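PmbA-related protein (Thermotoga maritima, PDB 1VL4) is of uncertain function but belongs to the PmbA/TldD (peptidase U62) family, to which metallopeptidase activity is generally assigned. Local coordinates at residues 241-246 and 369-374; 247-252 and 430-435; 280-285 and 344-349; 382-387 and 409-414. All coordinates share one frame; numbering follows the deposited sequence.

Interaction 1 (241-246 and 369-374)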
loop_
_atom_site.group_PDB
_atom_site.type_symbol
_atom_site.label_atom_id
_atom_site.label_comp_id
_atom_site.label_asym_id
_atom_site.label_seq_id
_atom_site.Cartn_x
_atom_site.Cartn_y
_atom_site.Cartn_z
ATOM N N ASN A 241 -9.395 -11.254 -22.653
ATOM C CA ASN A 241 -8.475 -10.131 -22.489
ATOM C C ASN A 241 -8.382 -9.580 -21.052
ATOM O O ASN A 241 -7.285 -9.410 -20.511
ATOM C CB ASN A 241 -8.718 -9.003 -23.558
ATOM C CG ASN A 241 -10.163 -8.515 -23.671
ATOM O OD1 ASN A 241 -10.987 -8.688 -22.768
ATOM N ND2 ASN A 241 -10.453 -7.824 -24.796
ATOM N N THR A 242 -9.525 -9.307 -20.445
ATOM C CA THR A 242 -9.567 -8.743 -19.090
ATOM C C THR A 242 -8.849 -9.621 -18.043
ATOM O O THR A 242 -8.208 -9.089 -17.149
ATOM C CB THR A 242 -11.009 -8.544 -18.622
ATOM O OG1 THR A 242 -11.747 -9.743 -18.876
ATOM C CG2 THR A 242 -11.668 -7.448 -19.397
ATOM N N ALA A 243 -8.959 -10.953 -18.147
ATOM C CA ALA A 243 -8.226 -11.849 -17.217
ATOM C C ALA A 243 -6.718 -11.831 -17.555
ATOM O O ALA A 243 -5.848 -11.728 -16.672
ATOM C CB ALA A 243 -8.789 -13.256 -17.277
ATOM N N LEU A 244 -6.400 -11.873 -18.841
ATOM C CA LEU A 244 -5.015 -11.999 -19.258
ATOM C C LEU A 244 -4.260 -10.723 -18.961
ATOM O O LEU A 244 -3.086 -10.783 -18.612
ATOM C CB LEU A 244 -4.935 -12.380 -20.737
ATOM C CG LEU A 244 -3.541 -12.553 -21.317
ATOM C CD1 LEU A 244 -2.814 -13.716 -20.640
ATOM C CD2 LEU A 244 -3.667 -12.791 -22.811
ATOM N N LEU A 245 -4.925 -9.575 -19.100
ATOM C CA LEU A 245 -4.316 -8.281 -18.772
ATOM C C LEU A 245 -3.778 -8.300 -17.331
ATOM O O LEU A 245 -2.703 -7.781 -17.098
ATOM C CB LEU A 245 -5.309 -7.109 -18.913
ATOM C CG LEU A 245 -5.628 -6.682 -20.326
ATOM C CD1 LEU A 245 -6.843 -5.782 -20.326
ATOM C CD2 LEU A 245 -4.384 -6.002 -20.934
ATOM N N ASP A 246 -4.530 -8.851 -16.384
ATOM C CA ASP A 246 -4.013 -8.976 -14.990
ATOM C C ASP A 246 -2.931 -10.051 -14.828
ATOM O O ASP A 246 -1.886 -9.835 -14.179
ATOM C CB ASP A 246 -5.124 -9.271 -13.997
ATOM C CG ASP A 246 -6.158 -8.169 -13.911
ATOM O OD1 ASP A 246 -5.866 -7.000 -14.276
ATOM O OD2 ASP A 246 -7.297 -8.502 -13.498
ATOM N N THR A 369 -12.971 -14.970 -17.554
ATOM C CA THR A 369 -13.152 -13.535 -17.815
ATOM C C THR A 369 -12.466 -12.632 -16.798
ATOM O O THR A 369 -12.149 -11.510 -17.123
ATOM C CB THR A 369 -14.630 -13.139 -17.817
ATOM O OG1 THR A 369 -15.240 -13.588 -16.594
ATOM C CG2 THR A 369 -15.347 -13.771 -19.018
ATOM N N GLU A 370 -12.275 -13.119 -15.581
ATOM C CA GLU A 370 -11.583 -12.358 -14.537
ATOM C C GLU A 370 -10.822 -13.310 -13.627
ATOM O O GLU A 370 -11.259 -14.452 -13.395
ATOM C CB GLU A 370 -12.579 -11.548 -13.696
ATOM C CG GLU A 370 -13.590 -10.695 -14.528
ATOM C CD GLU A 370 -12.942 -9.512 -15.217
ATOM O OE1 GLU A 370 -11.751 -9.202 -14.906
ATOM O OE2 GLU A 370 -13.624 -8.884 -16.069
ATOM N N VAL A 371 -9.670 -12.843 -13.144
ATOM C CA VAL A 371 -8.917 -13.524 -12.065
ATOM C C VAL A 371 -8.748 -12.604 -10.825
ATOM O O VAL A 371 -8.725 -11.399 -10.935
ATOM C CB VAL A 371 -7.534 -13.999 -12.555
ATOM C CG1 VAL A 371 -7.669 -15.175 -13.503
ATOM C CG2 VAL A 371 -6.751 -12.867 -13.235
ATOM N N GLU A 372 -8.626 -13.191 -9.651
ATOM C CA GLU A 372 -8.549 -12.436 -8.407
ATOM C C GLU A 372 -7.473 -13.046 -7.536
ATOM O O GLU A 372 -7.239 -14.275 -7.579
ATOM C CB GLU A 372 -9.899 -12.500 -7.655
ATOM C CG GLU A 372 -11.034 -11.655 -8.309
ATOM C CD GLU A 372 -12.036 -12.436 -9.186
ATOM O OE1 GLU A 372 -12.331 -13.624 -8.917
ATOM O OE2 GLU A 372 -12.562 -11.829 -10.150
ATOM N N GLY A 373 -6.829 -12.183 -6.743
ATOM C CA GLY A 373 -5.878 -12.617 -5.726
ATOM C C GLY A 373 -4.467 -12.779 -6.240
ATOM O O GLY A 373 -3.758 -13.680 -5.811
ATOM N N MET A 374 -4.062 -11.912 -7.156
ATOM C CA MET A 374 -2.726 -11.972 -7.741
ATOM C C MET A 374 -1.640 -11.782 -6.672
ATOM O O MET A 374 -0.626 -12.495 -6.657
ATOM C CB MET A 374 -2.582 -10.892 -8.811
ATOM C CG MET A 374 -3.333 -11.149 -10.129
ATOM S SD MET A 374 -2.505 -12.351 -11.176
ATOM C CE MET A 374 -0.965 -11.548 -11.610
HETATM O O HOH W 1 -9.148 -10.202 -14.107
#

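Interaction 2 (247-252 and 430-435)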
loop_
_atom_site.group_PDB
_atom_site.type_symbol
_atom_site.label_atom_id
_atom_site.label_comp_id
_atom_site.label_asym_id
_atom_site.label_seq_id
_atom_site.Cartn_x
_atom_site.Cartn_y
_atom_site.Cartn_z
ATOM N N LEU A 247 -3.178 -11.207 -15.436
ATOM C CA LEU A 247 -2.292 -12.326 -15.277
ATOM C C LEU A 247 -0.913 -12.023 -15.813
ATOM O O LEU A 247 0.090 -12.375 -15.167
ATOM C CB LEU A 247 -2.889 -13.586 -15.947
ATOM C CG LEU A 247 -2.112 -14.881 -15.639
ATOM C CD1 LEU A 247 -2.115 -15.195 -14.150
ATOM C CD2 LEU A 247 -2.712 -16.024 -16.377
ATOM N N MET A 248 -0.859 -11.314 -16.953
ATOM C CA MET A 248 0.390 -10.939 -17.615
ATOM C C MET A 248 1.315 -10.129 -16.712
ATOM O O MET A 248 2.502 -10.014 -16.986
ATOM C CB MET A 248 0.124 -10.019 -18.824
ATOM C CG MET A 248 -0.278 -10.688 -20.064
ATOM S SD MET A 248 -0.799 -9.383 -21.210
ATOM C CE MET A 248 0.693 -8.571 -21.724
ATOM N N GLU A 249 0.754 -9.423 -15.746
ATOM C CA GLU A 249 1.576 -8.653 -14.835
ATOM C C GLU A 249 2.616 -9.489 -14.133
ATOM O O GLU A 249 3.684 -8.966 -13.778
ATOM C CB GLU A 249 0.703 -7.942 -13.799
ATOM C CG GLU A 249 -0.218 -6.972 -14.541
ATOM C CD GLU A 249 -0.341 -5.696 -13.833
ATOM O OE1 GLU A 249 -1.121 -5.685 -12.858
ATOM O OE2 GLU A 249 0.373 -4.735 -14.236
ATOM N N MET A 250 2.337 -10.780 -13.944
ATOM C CA MET A 250 3.327 -11.644 -13.279
ATOM C C MET A 250 4.552 -11.948 -14.168
ATOM O O MET A 250 5.564 -12.477 -13.710
ATOM C CB MET A 250 2.649 -12.892 -12.748
ATOM C CG MET A 250 2.510 -14.059 -13.736
ATOM S SD MET A 250 1.746 -15.474 -12.883
ATOM C CE MET A 250 3.082 -16.091 -11.844
ATOM N N PHE A 251 4.476 -11.566 -15.438
ATOM C CA PHE A 251 5.606 -11.712 -16.344
ATOM C C PHE A 251 6.633 -10.589 -16.135
ATOM O O PHE A 251 7.799 -10.718 -16.471
ATOM C CB PHE A 251 5.074 -11.676 -17.770
ATOM C CG PHE A 251 6.048 -12.161 -18.811
ATOM C CD1 PHE A 251 6.654 -13.394 -18.699
ATOM C CD2 PHE A 251 6.343 -11.377 -19.905
ATOM C CE1 PHE A 251 7.567 -13.831 -19.684
ATOM C CE2 PHE A 251 7.214 -11.803 -20.886
ATOM C CZ PHE A 251 7.823 -13.033 -20.786
ATOM N N ILE A 252 6.191 -9.489 -15.567
ATOM C CA ILE A 252 7.015 -8.272 -15.535
ATOM C C ILE A 252 8.305 -8.444 -14.679
ATOM O O ILE A 252 9.401 -8.193 -15.187
ATOM C CB ILE A 252 6.164 -7.050 -15.156
ATOM C CG1 ILE A 252 5.272 -6.645 -16.343
ATOM C CG2 ILE A 252 7.070 -5.892 -14.679
ATOM C CD1 ILE A 252 4.229 -5.512 -16.020
ATOM N N GLN A 430 -3.199 -0.775 -17.383
ATOM C CA GLN A 430 -2.253 0.211 -16.889
ATOM C C GLN A 430 -0.881 0.065 -17.470
ATOM O O GLN A 430 -0.275 1.058 -17.891
ATOM C CB GLN A 430 -2.163 0.152 -15.357
ATOM C CG GLN A 430 -3.462 0.612 -14.710
ATOM C CD GLN A 430 -3.265 1.059 -13.268
ATOM O OE1 GLN A 430 -2.163 0.951 -12.705
ATOM N NE2 GLN A 430 -4.320 1.593 -12.677
ATOM N N HIS A 431 -0.377 -1.166 -17.457
ATOM C CA HIS A 431 0.954 -1.461 -17.948
ATOM C C HIS A 431 0.974 -2.645 -18.928
ATOM O O HIS A 431 2.021 -3.041 -19.402
ATOM C CB HIS A 431 1.869 -1.747 -16.750
ATOM C CG HIS A 431 1.686 -0.783 -15.610
ATOM N ND1 HIS A 431 2.224 0.492 -15.615
ATOM C CD2 HIS A 431 0.979 -0.890 -14.455
ATOM C CE1 HIS A 431 1.878 1.116 -14.500
ATOM N NE2 HIS A 431 1.116 0.305 -13.780
ATOM N N THR A 432 -0.186 -3.229 -19.180
ATOM C CA THR A 432 -0.333 -4.380 -20.055
ATOM C C THR A 432 -1.435 -4.091 -21.070
ATOM O O THR A 432 -2.339 -3.267 -20.857
ATOM C CB THR A 432 -0.642 -5.670 -19.269
ATOM O OG1 THR A 432 -1.796 -5.491 -18.458
ATOM C CG2 THR A 432 0.507 -6.078 -18.367
ATOM N N ILE A 433 -1.310 -4.739 -22.225
ATOM C CA ILE A 433 -2.247 -4.658 -23.328
ATOM C C ILE A 433 -2.351 -6.019 -23.954
ATOM O O ILE A 433 -1.321 -6.654 -24.197
ATOM C CB ILE A 433 -1.694 -3.740 -24.387
ATOM C CG1 ILE A 433 -1.445 -2.331 -23.780
ATOM C CG2 ILE A 433 -2.584 -3.750 -25.636
ATOM C CD1 ILE A 433 -0.920 -1.364 -24.820
ATOM N N ALA A 434 -3.565 -6.476 -24.223
ATOM C CA ALA A 434 -3.733 -7.850 -24.679
ATOM C C ALA A 434 -5.081 -8.117 -25.259
ATOM O O ALA A 434 -6.046 -7.514 -24.838
ATOM C CB ALA A 434 -3.482 -8.855 -23.525
ATOM N N PRO A 435 -5.137 -9.102 -26.179
ATOM C CA PRO A 435 -6.392 -9.707 -26.623
ATOM C C PRO A 435 -6.723 -10.934 -25.797
ATOM O O PRO A 435 -6.022 -11.255 -24.854
ATOM C CB PRO A 435 -6.071 -10.091 -28.056
ATOM C CG PRO A 435 -4.649 -10.555 -27.959
ATOM C CD PRO A 435 -3.995 -9.704 -26.886
HETATM O O HOH W 2 -1.489 -3.521 -16.332
#

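Interaction 3 (280-285 and 344-349)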
loop_
_atom_site.group_PDB
_atom_site.type_symbol
_atom_site.label_atom_id
_atom_site.label_comp_id
_atom_site.label_asym_id
_atom_site.label_seq_id
_atom_site.Cartn_x
_atom_site.Cartn_y
_atom_site.Cartn_z
ATOM N N VAL A 280 2.839 -16.713 -29.918
ATOM C CA VAL A 280 2.863 -15.697 -28.895
ATOM C C VAL A 280 4.043 -14.759 -29.129
ATOM O O VAL A 280 5.176 -15.216 -29.108
ATOM C CB VAL A 280 2.988 -16.313 -27.512
ATOM C CG1 VAL A 280 3.295 -15.213 -26.410
ATOM C CG2 VAL A 280 1.737 -17.075 -27.180
ATOM N N SER A 281 3.748 -13.473 -29.387
ATOM C CA SER A 281 4.764 -12.421 -29.399
ATOM C C SER A 281 4.340 -11.368 -28.394
ATOM O O SER A 281 3.173 -10.969 -28.375
ATOM C CB SER A 281 4.929 -11.783 -30.790
ATOM O OG SER A 281 5.456 -12.697 -31.758
ATOM N N ILE A 282 5.306 -10.906 -27.591
ATOM C CA ILE A 282 5.072 -9.909 -26.603
ATOM C C ILE A 282 6.146 -8.831 -26.800
ATOM O O ILE A 282 7.378 -9.139 -26.825
ATOM C CB ILE A 282 5.168 -10.484 -25.169
ATOM C CG1 ILE A 282 4.116 -11.594 -24.984
ATOM C CG2 ILE A 282 4.941 -9.411 -24.146
ATOM C CD1 ILE A 282 4.220 -12.333 -23.637
ATOM N N LYS A 283 5.661 -7.591 -26.917
ATOM C CA LYS A 283 6.487 -6.420 -27.152
ATOM C C LYS A 283 6.411 -5.468 -25.968
ATOM O O LYS A 283 5.423 -5.398 -25.207
ATOM C CB LYS A 283 6.008 -5.678 -28.419
ATOM C CG LYS A 283 6.091 -6.453 -29.730
ATOM C CD LYS A 283 6.065 -5.510 -30.941
ATOM C CE LYS A 283 7.414 -4.945 -31.332
ATOM N NZ LYS A 283 7.223 -4.013 -32.499
ATOM N N ASP A 284 7.488 -4.703 -25.824
ATOM C CA ASP A 284 7.488 -3.522 -24.932
ATOM C C ASP A 284 7.351 -2.329 -25.846
ATOM O O ASP A 284 8.189 -2.123 -26.728
ATOM C CB ASP A 284 8.789 -3.462 -24.110
ATOM C CG ASP A 284 8.875 -2.177 -23.200
ATOM O OD1 ASP A 284 7.837 -1.526 -22.960
ATOM O OD2 ASP A 284 9.992 -1.777 -22.802
ATOM N N LEU A 285 6.245 -1.598 -25.674
ATOM C CA LEU A 285 5.929 -0.456 -26.526
ATOM C C LEU A 285 6.066 0.832 -25.718
ATOM O O LEU A 285 5.495 0.936 -24.642
ATOM C CB LEU A 285 4.484 -0.560 -27.015
ATOM C CG LEU A 285 4.153 -1.017 -28.404
ATOM C CD1 LEU A 285 4.888 -2.270 -28.880
ATOM C CD2 LEU A 285 2.653 -1.150 -28.483
ATOM N N VAL A 344 7.081 -0.405 -20.548
ATOM C CA VAL A 344 6.239 0.783 -20.554
ATOM C C VAL A 344 4.805 0.274 -20.811
ATOM O O VAL A 344 3.962 0.349 -19.943
ATOM C CB VAL A 344 6.729 1.830 -21.600
ATOM C CG1 VAL A 344 5.812 3.008 -21.641
ATOM C CG2 VAL A 344 8.189 2.300 -21.257
ATOM N N ASN A 345 4.556 -0.227 -22.011
ATOM C CA ASN A 345 3.326 -0.952 -22.306
ATOM C C ASN A 345 3.720 -2.358 -22.706
ATOM O O ASN A 345 4.418 -2.543 -23.691
ATOM C CB ASN A 345 2.566 -0.317 -23.440
ATOM C CG ASN A 345 2.089 1.115 -23.121
ATOM O OD1 ASN A 345 1.085 1.294 -22.447
ATOM N ND2 ASN A 345 2.809 2.136 -23.673
ATOM N N LEU A 346 3.315 -3.341 -21.930
ATOM C CA LEU A 346 3.662 -4.711 -22.272
ATOM C C LEU A 346 2.484 -5.312 -23.036
ATOM O O LEU A 346 1.476 -5.611 -22.426
ATOM C CB LEU A 346 3.957 -5.544 -21.028
ATOM C CG LEU A 346 4.484 -6.972 -21.315
ATOM C CD1 LEU A 346 5.853 -6.907 -21.935
ATOM C CD2 LEU A 346 4.483 -7.791 -20.085
ATOM N N MET A 347 2.686 -5.573 -24.336
ATOM C CA MET A 347 1.629 -5.959 -25.242
ATOM C C MET A 347 1.796 -7.354 -25.813
ATOM O O MET A 347 2.772 -7.636 -26.491
ATOM C CB MET A 347 1.539 -4.963 -26.399
ATOM C CG MET A 347 0.444 -5.279 -27.390
ATOM S SD MET A 347 0.151 -3.935 -28.499
ATOM C CE MET A 347 -1.171 -4.563 -29.505
ATOM N N LEU A 348 0.772 -8.172 -25.642
ATOM C CA LEU A 348 0.658 -9.422 -26.396
ATOM C C LEU A 348 0.034 -9.100 -27.738
ATOM O O LEU A 348 -1.048 -8.513 -27.806
ATOM C CB LEU A 348 -0.205 -10.460 -25.652
ATOM C CG LEU A 348 -0.479 -11.736 -26.487
ATOM C CD1 LEU A 348 0.742 -12.545 -26.428
ATOM C CD2 LEU A 348 -1.612 -12.541 -25.961
ATOM N N MET A 349 0.731 -9.480 -28.805
ATOM C CA MET A 349 0.369 -9.094 -30.114
ATOM C C MET A 349 -0.835 -9.916 -30.576
ATOM O O MET A 349 -0.817 -11.134 -30.436
ATOM C CB MET A 349 1.558 -9.278 -31.036
ATOM C CG MET A 349 2.793 -8.431 -30.690
ATOM S SD MET A 349 2.516 -6.644 -30.440
ATOM C CE MET A 349 2.159 -6.112 -32.034
HETATM O O HOH W 3 1.003 -12.971 -30.157
#

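Interaction 4 (382-387 and 409-414)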
loop_
_atom_site.group_PDB
_atom_site.type_symbol
_atom_site.label_atom_id
_atom_site.label_comp_id
_atom_site.label_asym_id
_atom_site.label_seq_id
_atom_site.Cartn_x
_atom_site.Cartn_y
_atom_site.Cartn_z
ATOM N N SER A 382 8.838 -18.406 -9.203
ATOM C CA SER A 382 8.665 -19.778 -9.713
ATOM C C SER A 382 7.874 -19.804 -11.014
ATOM O O SER A 382 7.989 -20.742 -11.790
ATOM C CB SER A 382 7.883 -20.621 -8.719
ATOM O OG SER A 382 6.675 -19.975 -8.387
ATOM N N GLY A 383 7.025 -18.801 -11.192
ATOM C CA GLY A 383 6.025 -18.782 -12.265
ATOM C C GLY A 383 4.675 -19.347 -11.849
ATOM O O GLY A 383 3.669 -19.209 -12.582
ATOM N N GLU A 384 4.628 -19.965 -10.669
ATOM C CA GLU A 384 3.429 -20.650 -10.224
ATOM C C GLU A 384 2.364 -19.663 -9.809
ATOM O O GLU A 384 2.661 -18.612 -9.221
ATOM C CB GLU A 384 3.726 -21.585 -9.053
ATOM C CG GLU A 384 4.660 -22.721 -9.370
ATOM C CD GLU A 384 4.092 -23.657 -10.398
ATOM O OE1 GLU A 384 2.915 -24.074 -10.262
ATOM O OE2 GLU A 384 4.837 -23.979 -11.337
ATOM N N PHE A 385 1.118 -20.003 -10.163
ATOM C CA PHE A 385 -0.048 -19.248 -9.767
ATOM C C PHE A 385 -1.134 -20.221 -9.369
ATOM O O PHE A 385 -1.147 -21.365 -9.829
ATOM C CB PHE A 385 -0.529 -18.253 -10.867
ATOM C CG PHE A 385 -1.077 -18.925 -12.142
ATOM C CD1 PHE A 385 -2.410 -19.340 -12.224
ATOM C CD2 PHE A 385 -0.256 -19.126 -13.243
ATOM C CE1 PHE A 385 -2.900 -19.944 -13.362
ATOM C CE2 PHE A 385 -0.747 -19.736 -14.389
ATOM C CZ PHE A 385 -2.059 -20.148 -14.445
ATOM N N SER A 386 -2.000 -19.745 -8.480
ATOM C CA SER A 386 -3.226 -20.412 -8.038
ATOM C C SER A 386 -4.217 -19.307 -7.647
ATOM O O SER A 386 -4.022 -18.577 -6.673
ATOM C CB SER A 386 -2.976 -21.297 -6.837
ATOM O OG SER A 386 -4.201 -21.860 -6.419
ATOM N N LEU A 387 -5.264 -19.159 -8.431
ATOM C CA LEU A 387 -6.030 -17.928 -8.462
ATOM C C LEU A 387 -7.498 -18.252 -8.544
ATOM O O LEU A 387 -7.915 -19.117 -9.339
ATOM C CB LEU A 387 -5.636 -17.089 -9.692
ATOM C CG LEU A 387 -4.213 -16.529 -9.760
ATOM C CD1 LEU A 387 -3.946 -15.986 -11.145
ATOM C CD2 LEU A 387 -3.955 -15.455 -8.687
ATOM N N SER A 409 -5.035 -22.850 -11.744
ATOM C CA SER A 409 -3.649 -22.933 -11.346
ATOM C C SER A 409 -2.770 -23.435 -12.487
ATOM O O SER A 409 -3.232 -24.081 -13.412
ATOM C CB SER A 409 -3.523 -23.860 -10.151
ATOM O OG SER A 409 -3.800 -25.173 -10.560
ATOM N N GLY A 410 -1.494 -23.094 -12.406
ATOM C CA GLY A 410 -0.514 -23.562 -13.338
ATOM C C GLY A 410 0.757 -22.792 -13.129
ATOM O O GLY A 410 0.971 -22.197 -12.059
ATOM N N ASN A 411 1.609 -22.851 -14.144
ATOM C CA ASN A 411 2.794 -22.021 -14.243
ATOM C C ASN A 411 2.609 -21.120 -15.446
ATOM O O ASN A 411 2.302 -21.612 -16.531
ATOM C CB ASN A 411 4.038 -22.876 -14.454
ATOM C CG ASN A 411 5.324 -22.077 -14.308
ATOM O OD1 ASN A 411 5.706 -21.281 -15.190
ATOM N ND2 ASN A 411 6.012 -22.289 -13.192
ATOM N N PHE A 412 2.818 -19.823 -15.247
ATOM C CA PHE A 412 2.693 -18.825 -16.290
ATOM C C PHE A 412 3.496 -19.172 -17.566
ATOM O O PHE A 412 3.007 -18.943 -18.670
ATOM C CB PHE A 412 3.078 -17.424 -15.760
ATOM C CG PHE A 412 2.716 -16.315 -16.712
ATOM C CD1 PHE A 412 1.392 -15.953 -16.893
ATOM C CD2 PHE A 412 3.688 -15.710 -17.506
ATOM C CE1 PHE A 412 1.050 -14.957 -17.829
ATOM C CE2 PHE A 412 3.361 -14.743 -18.425
ATOM C CZ PHE A 412 2.027 -14.375 -18.599
ATOM N N LEU A 413 4.693 -19.747 -17.417
ATOM C CA LEU A 413 5.518 -20.070 -18.578
ATOM C C LEU A 413 4.907 -21.198 -19.392
ATOM O O LEU A 413 4.896 -21.120 -20.611
ATOM C CB LEU A 413 6.964 -20.392 -18.202
ATOM C CG LEU A 413 7.732 -19.223 -17.537
ATOM C CD1 LEU A 413 9.223 -19.570 -17.319
ATOM C CD2 LEU A 413 7.562 -17.930 -18.321
ATOM N N ASP A 414 4.364 -22.203 -18.724
ATOM C CA ASP A 414 3.639 -23.280 -19.398
ATOM C C ASP A 414 2.386 -22.755 -20.084
ATOM O O ASP A 414 2.050 -23.184 -21.154
ATOM C CB ASP A 414 3.223 -24.363 -18.404
ATOM C CG ASP A 414 4.396 -25.198 -17.916
ATOM O OD1 ASP A 414 5.271 -25.550 -18.748
ATOM O OD2 ASP A 414 4.427 -25.515 -16.703
#

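Interaction 1 (241-246 and 369-374)
Thr242 binds the opposite strand through its hydroxyl: OG1 donates to Thr369 O over a short 2.5 Å, in the carbonyl plane. A chi1 of 48° puts OG1 between the backbone N and the carbonyl carbon and turns it to the strand; OG1 also pairs with Arg240 NE. The Glu370 side chain leaves the strand on its far side, but a bend at chi2 (-71°) carries its carboxylate back over Thr242, with OE2 3.5 Å from OG1. That same OE2 forms a salt bridge with Arg240. The apolar contact is small, Ala243 CB to Val371 CG1 at 4.4 Å. Two methyls rest against backbone carbonyl oxygens: Val371 CG2 lies 3.7 Å from Ala243 O, and the doubly bent Met374 chain brings CE up to Asp246 O. One water accepts from Val371 N and sits 2.6 Å from Asp246 OD2 and 2.9 Å from Glu370 OE1. The axes approach to 5.9 Å at 30°. Two carboxylates thus share one water, with OD2 and OE1 4.7 Å apart; their like charges would probably be eased by that water and by Arg240. The hydroxyl bond ties the first turn, and the shared water the next turn, of the helix to the strand.

Interaction 2 (247-252 and 430-435)
Met248 and Thr432 make the apolar centre of this contact, their side chains lying alongside one another and pointing opposite ways. Thr432 CG2 stands 4.0 Å from Met248 CB and is also met by Glu249 CG, whose chain crosses it at about a right angle; Ile252 CD1 touches the same methyl more distantly. Further out, the Met248 sulfur lies against Ala434, with SD 3.6 Å from CB. A bend at chi3 (73°) swings the methyl back to Ile433 O, CE lying 3.7 Å away.

Contact of a flat acid with a ring comes next. Glu249 OE2 lies at the edge of the His431 imidazole, near its plane and 3.9 Å from CD2, and the carboxylate and ring planes are only 11° apart.

The polar link is made by a water. It accepts from His431 N at 2.8 Å, donates to Thr432 OG1 at 2.9 Å, and makes a weak bond of 3.1 Å to Glu249 OE2. Thr432 OG1 also binds Leu245 O of helix 241-247, which runs into this segment.

The chemistry is therefore divided: methyl and thioether groups pack the 3-10 segment onto strand 432-434, and polarity is met at one end through solvent. With no direct hydrogen bond across it, the contact rests on apolar packing and a water bridge; Thr432 serves both, its methyl in the packing and its hydroxyl bound to the water and to Leu245 O.

Interaction 3 (280-285 and 344-349)
Leu285 O is gripped twice by a single residue, Asn345, whose backbone N lies 3.0 Å from it and whose ND2 lies 3.1 Å away. ND2 stands above the carbonyl plane of Leu285, while the backbone N is tilted only 17° from it; Ser294 OG is a further partner of ND2. At the same end Asp284 turns its carboxylate across the strands: with CG anti to the backbone N (chi1 177°), OD1 accepts from Val344 N at 2.8 Å, on its syn side but well out of the carboxylate plane, and OD2 pairs with Lys307 and Asn335. A leucine in place of Asp284 would probably leave Val344 N without its acceptor and Lys307 and Asn335 without their carboxylate partner.

Regular antiparallel pairing fills the rest. Lys283 and Met347 exchange two 2.9 Å bonds, N to O each way, and Met349 N donates to Ser281 O at an almost straight 173°. On the face bearing Ile282, Asp284, Leu346 and Leu348, packing is tight: Ile282 CG2 and Leu346 CD1 come to 3.5 Å, and Leu348 CD1 touches both Val280 CG1 and Ile282 CG1. On the other face Leu285 CD2 meets Met347 SD at 3.7 Å, and the bent Met349 lays its sulfur 3.6 Å from Lys283 CG, whose amine goes on to Glu306.

Strand 282-285 is bonded on its other edge to strand 307-311, and strand 345-348 runs parallel to strand 432-434. Val280 and Leu348 rest on strand 419-422, which belongs to the neighbouring sheet.

Interaction 4 (382-387 and 409-414)
Phe385 lies over Gly410 in the tight half of the contact. Gly410 CA sits 4.2 Å from the ring centroid and 22° off the normal, a CH-pi contact, and Phe412 N approaches the ring edge in plane. The backbones are joined there by Phe385 N to Gly410 O, 2.9 Å, and its return bond. Gly383 O takes Phe412 N at the helix start over 2.9 Å.

Asn411 marks the change to the looser side. As N-cap, with CG anti to the backbone N (chi1 -169°), it accepts from Leu413 N through OD1, while ND2 donates to Ser382 O at 2.9 Å and to Glu384 OE2 at 2.8 Å, the latter met from above the carboxylate plane. With only an alanine at Asn411, Leu413 N is likely to lose its cap, and Ser382 O and Glu384 OE2 their shared donor, the glutamate then being freer to turn. Glu384 and Ser386 are exposed, and Ser386 CB only reaches Ser409 CB at 4.2 Å.

Strand 384-395 is flanked by strands 365-372 and 406-411 in the mixed sheet. Phe385 packs on Met250, and helix 412-417 sends Phe412 to Met250 and to Leu247 of helix 241-247.

Overall arrangement
From the N terminus, helix 241-247 opens interaction 1 and the following 247-252 opens interaction 2. Residues 280-285 then open interaction 3, which closes at 344-349 and so is nested within both loops. Interaction 1 closes next, at 369-374; interaction 4 opens at 382-387 and closes at 409-414, in series with 1 and nested within 2. Interaction 2 closes last, at 430-435, so 1 and 2 cross. Interactions 1 and 4 reach one mixed sheet, through adjacent strands 365-372 and 384-395. Interactions 2 and 3 reach another, through neighbours 432-434 and 345-348. Residues 241-252 run between them, touching both sheets within the C-terminal family region.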